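Local coordinates for protein Exo beta-1,2-glucooligosaccharide sophorohydrolase (non-reducing end) (PDB 5Z06) that hydrolyses linear beta-1,2-glucan and beta-1,2-glucooligosaccharides of four or more units as an exo-type enzyme, releasing sophorose from the non-reducing end, at residues L402-Q407 with N685-H690. Numbering follows the deposited sequence.
Sequences LLTARQ and NLFMSH
Gln-407 sets CG beside its backbone N and bends at chi2 (-57°), which brings its amide to Ser-689, while His-690, its CG anti to the backbone N (chi1 -169°), lays one face of its ring against Leu-403. The two segments belong to the helical (alpha/alpha)6-type domain of this GH144 enzyme, of the six-hairpin clan, which probably carries the active site, and join helix 392-408 to the segment 685-690 that leads from helix 682-688 to helix 691-702. Gln-407 NE2 donates an almost straight hydrogen bond of 2.9 Å to Ser-689 OG, which lies in the amide plane. That hydroxyl in turn donates to Leu-686 O, on a lone pair; Leu-686 O also accepts from Ser-689 N. On its other end the amide takes Arg-406 NH1 on OE1, at 3.2 Å, and Arg-406 NE is held by a salt bridge to Asp-424. With the amide cut back to an alanine here, Ser-689 OG loses this N-H donor and Arg-406 NH1 its OE1 acceptor, and the guanidinium would probably be less firmly placed, with Asp-424 still holding NE. One turn earlier on helix 392-408, the CG2 methyl of Thr-404 meets Leu-686 CB at 3.7 Å, the two side chains crossing at about a right angle. Thr-404 OG1, bonded to Gln-400 O of its own helix, lies 3.5 Å from Phe-687 CB, and the Phe-687 side chain also packs on Ile-468 and Leu-472 of helix 467-475. Trp-427 meets the His-690 imidazole with planes nearly perpendicular, and Leu-403 CD1 sits 4.2 Å above the centre of one imidazole face, 2° off the normal, in a CH-pi contact.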
ATOM      1  N   LEU A 402      -7.461 -15.987 -12.090  1.00 27.20           N
ATOM      2  CA  LEU A 402      -7.308 -17.431 -12.218  1.00 27.89           C
ATOM      3  C   LEU A 402      -7.595 -17.932 -13.611  1.00 29.32           C
ATOM      4  O   LEU A 402      -6.878 -18.816 -14.099  1.00 29.84           O
ATOM      5  CB  LEU A 402      -8.161 -18.186 -11.215  1.00 27.23           C
ATOM      6  CG  LEU A 402      -7.717 -18.061  -9.767  1.00 26.26           C
ATOM      7  CD1 LEU A 402      -8.858 -18.552  -8.901  1.00 28.32           C
ATOM      8  CD2 LEU A 402      -6.446 -18.838  -9.452  1.00 26.30           C
ATOM      9  N   LEU A 403      -8.620 -17.381 -14.258  1.00 28.02           N
ATOM     10  CA  LEU A 403      -8.918 -17.775 -15.621  1.00 29.21           C
ATOM     11  C   LEU A 403      -7.825 -17.326 -16.569  1.00 29.84           C
ATOM     12  O   LEU A 403      -7.532 -18.031 -17.540  1.00 27.83           O
ATOM     13  CB  LEU A 403     -10.249 -17.228 -16.087  1.00 30.56           C
ATOM     14  CG  LEU A 403     -11.465 -17.761 -15.329  1.00 32.51           C
ATOM     15  CD1 LEU A 403     -12.706 -17.274 -16.057  1.00 34.30           C
ATOM     16  CD2 LEU A 403     -11.519 -19.269 -15.186  1.00 32.36           C
ATOM     17  N   THR A 404      -7.208 -16.179 -16.278  1.00 26.82           N
ATOM     18  CA  THR A 404      -6.046 -15.740 -17.028  1.00 28.19           C
ATOM     19  C   THR A 404      -4.916 -16.742 -16.866  1.00 27.15           C
ATOM     20  O   THR A 404      -4.360 -17.215 -17.840  1.00 27.45           O
ATOM     21  CB  THR A 404      -5.585 -14.355 -16.586  1.00 27.18           C
ATOM     22  OG1 THR A 404      -6.659 -13.437 -16.780  1.00 25.64           O
ATOM     23  CG2 THR A 404      -4.378 -13.904 -17.379  1.00 26.21           C
ATOM     24  N   ALA A 405      -4.611 -17.079 -15.628  1.00 27.42           N
ATOM     25  CA  ALA A 405      -3.583 -18.049 -15.352  1.00 28.74           C
ATOM     26  C   ALA A 405      -3.880 -19.372 -16.029  1.00 29.43           C
ATOM     27  O   ALA A 405      -2.985 -20.012 -16.575  1.00 27.81           O
ATOM     28  CB  ALA A 405      -3.437 -18.270 -13.857  1.00 29.78           C
ATOM     29  N   ARG A 406      -5.140 -19.780 -15.992  1.00 28.37           N
ATOM     30  CA  ARG A 406      -5.542 -21.060 -16.555  1.00 30.74           C
ATOM     31  C   ARG A 406      -5.286 -21.143 -18.056  1.00 30.06           C
ATOM     32  O   ARG A 406      -4.971 -22.203 -18.568  1.00 32.42           O
ATOM     33  CB  ARG A 406      -7.014 -21.308 -16.241  1.00 32.07           C
ATOM     34  CG  ARG A 406      -7.503 -22.696 -16.524  1.00 32.69           C
ATOM     35  CD  ARG A 406      -8.121 -22.760 -17.894  1.00 35.37           C
ATOM     36  NE  ARG A 406      -8.642 -24.090 -18.147  1.00 38.37           N
ATOM     37  CZ  ARG A 406      -8.554 -24.757 -19.297  1.00 40.87           C
ATOM     38  NH1 ARG A 406      -7.917 -24.268 -20.362  1.00 43.99           N
ATOM     39  NH2 ARG A 406      -9.094 -25.956 -19.369  1.00 41.02           N
ATOM     40  N   GLN A 407      -5.454 -20.027 -18.755  1.00 29.16           N
ATOM     41  CA  GLN A 407      -5.129 -19.958 -20.165  1.00 26.99           C
ATOM     42  C   GLN A 407      -3.646 -19.908 -20.392  1.00 26.98           C
ATOM     43  O   GLN A 407      -3.186 -20.382 -21.401  1.00 27.67           O
ATOM     44  CB  GLN A 407      -5.797 -18.743 -20.797  1.00 26.90           C
ATOM     45  CG  GLN A 407      -7.301 -18.842 -20.757  1.00 27.65           C
ATOM     46  CD  GLN A 407      -7.763 -20.096 -21.442  1.00 27.35           C
ATOM     47  OE1 GLN A 407      -7.966 -21.108 -20.799  1.00 25.85           O
ATOM     48  NE2 GLN A 407      -7.839 -20.046 -22.763  1.00 23.87           N
ATOM     49  N   ASN A 685      -5.142 -10.939 -23.764  1.00 29.32           N
ATOM     50  CA  ASN A 685      -5.231 -12.027 -24.739  1.00 29.91           C
ATOM     51  C   ASN A 685      -5.487 -13.347 -24.029  1.00 30.06           C
ATOM     52  O   ASN A 685      -6.322 -14.132 -24.483  1.00 31.48           O
ATOM     53  CB  ASN A 685      -4.002 -12.081 -25.643  1.00 29.06           C
ATOM     54  CG  ASN A 685      -3.919 -10.874 -26.557  1.00 27.74           C
ATOM     55  OD1 ASN A 685      -4.894 -10.124 -26.702  1.00 27.89           O
ATOM     56  ND2 ASN A 685      -2.761 -10.663 -27.156  1.00 25.75           N
ATOM     57  N   LEU A 686      -4.853 -13.542 -22.876  1.00 27.76           N
ATOM     58  CA  LEU A 686      -5.062 -14.763 -22.120  1.00 28.50           C
ATOM     59  C   LEU A 686      -6.516 -14.874 -21.671  1.00 28.15           C
ATOM     60  O   LEU A 686      -7.236 -15.798 -22.061  1.00 25.39           O
ATOM     61  CB  LEU A 686      -4.127 -14.808 -20.922  1.00 29.00           C
ATOM     62  CG  LEU A 686      -2.671 -15.099 -21.264  1.00 29.08           C
ATOM     63  CD1 LEU A 686      -1.824 -14.782 -20.046  1.00 29.92           C
ATOM     64  CD2 LEU A 686      -2.468 -16.536 -21.728  1.00 28.91           C
ATOM     65  N   PHE A 687      -6.949 -13.881 -20.911  1.00 27.09           N
ATOM     66  CA  PHE A 687      -8.294 -13.876 -20.382  1.00 26.26           C
ATOM     67  C   PHE A 687      -9.339 -14.005 -21.473  1.00 25.57           C
ATOM     68  O   PHE A 687     -10.265 -14.779 -21.335  1.00 23.47           O
ATOM     69  CB  PHE A 687      -8.553 -12.606 -19.625  1.00 26.26           C
ATOM     70  CG  PHE A 687      -9.892 -12.589 -18.932  1.00 27.19           C
ATOM     71  CD1 PHE A 687     -10.111 -13.365 -17.804  1.00 25.51           C
ATOM     72  CD2 PHE A 687     -10.932 -11.838 -19.433  1.00 27.73           C
ATOM     73  CE1 PHE A 687     -11.336 -13.363 -17.168  1.00 26.53           C
ATOM     74  CE2 PHE A 687     -12.172 -11.827 -18.800  1.00 28.32           C
ATOM     75  CZ  PHE A 687     -12.369 -12.595 -17.660  1.00 27.82           C
ATOM     76  N   MET A 688      -9.186 -13.219 -22.538  1.00 25.68           N
ATOM     77  CA  MET A 688     -10.156 -13.163 -23.610  1.00 27.86           C
ATOM     78  C   MET A 688     -10.219 -14.427 -24.467  1.00 29.33           C
ATOM     79  O   MET A 688     -11.181 -14.603 -25.179  1.00 30.11           O
ATOM     80  CB  MET A 688      -9.910 -11.937 -24.501  1.00 28.28           C
ATOM     81  CG  MET A 688     -10.127 -10.595 -23.798  1.00 28.73           C
ATOM     82  SD  MET A 688     -11.759 -10.356 -23.077  1.00 30.62           S
ATOM     83  CE  MET A 688     -12.756 -10.416 -24.564  1.00 29.27           C
ATOM     84  N   SER A 689      -9.194 -15.280 -24.397  1.00 30.92           N
ATOM     85  CA  SER A 689      -9.211 -16.587 -25.058  1.00 31.18           C
ATOM     86  C   SER A 689      -9.969 -17.638 -24.292  1.00 32.02           C
ATOM     87  O   SER A 689     -10.128 -18.749 -24.804  1.00 32.83           O
ATOM     88  CB  SER A 689      -7.793 -17.126 -25.302  1.00 29.51           C
ATOM     89  OG  SER A 689      -7.203 -17.518 -24.085  1.00 28.05           O
ATOM     90  N   HIS A 690     -10.397 -17.336 -23.067  1.00 31.56           N
ATOM     91  CA  HIS A 690     -11.057 -18.349 -22.259  1.00 30.82           C
ATOM     92  C   HIS A 690     -12.460 -18.610 -22.824  1.00 31.61           C
ATOM     93  O   HIS A 690     -13.191 -17.677 -23.110  1.00 30.17           O
ATOM     94  CB  HIS A 690     -11.122 -17.977 -20.795  1.00 29.18           C
ATOM     95  CG  HIS A 690     -11.562 -19.096 -19.917  1.00 28.62           C
ATOM     96  ND1 HIS A 690     -12.872 -19.515 -19.854  1.00 29.43           N
ATOM     97  CD2 HIS A 690     -10.874 -19.886 -19.060  1.00 30.66           C
ATOM     98  CE1 HIS A 690     -12.971 -20.518 -18.998  1.00 28.46           C
ATOM     99  NE2 HIS A 690     -11.776 -20.759 -18.494  1.00 29.03           N
TER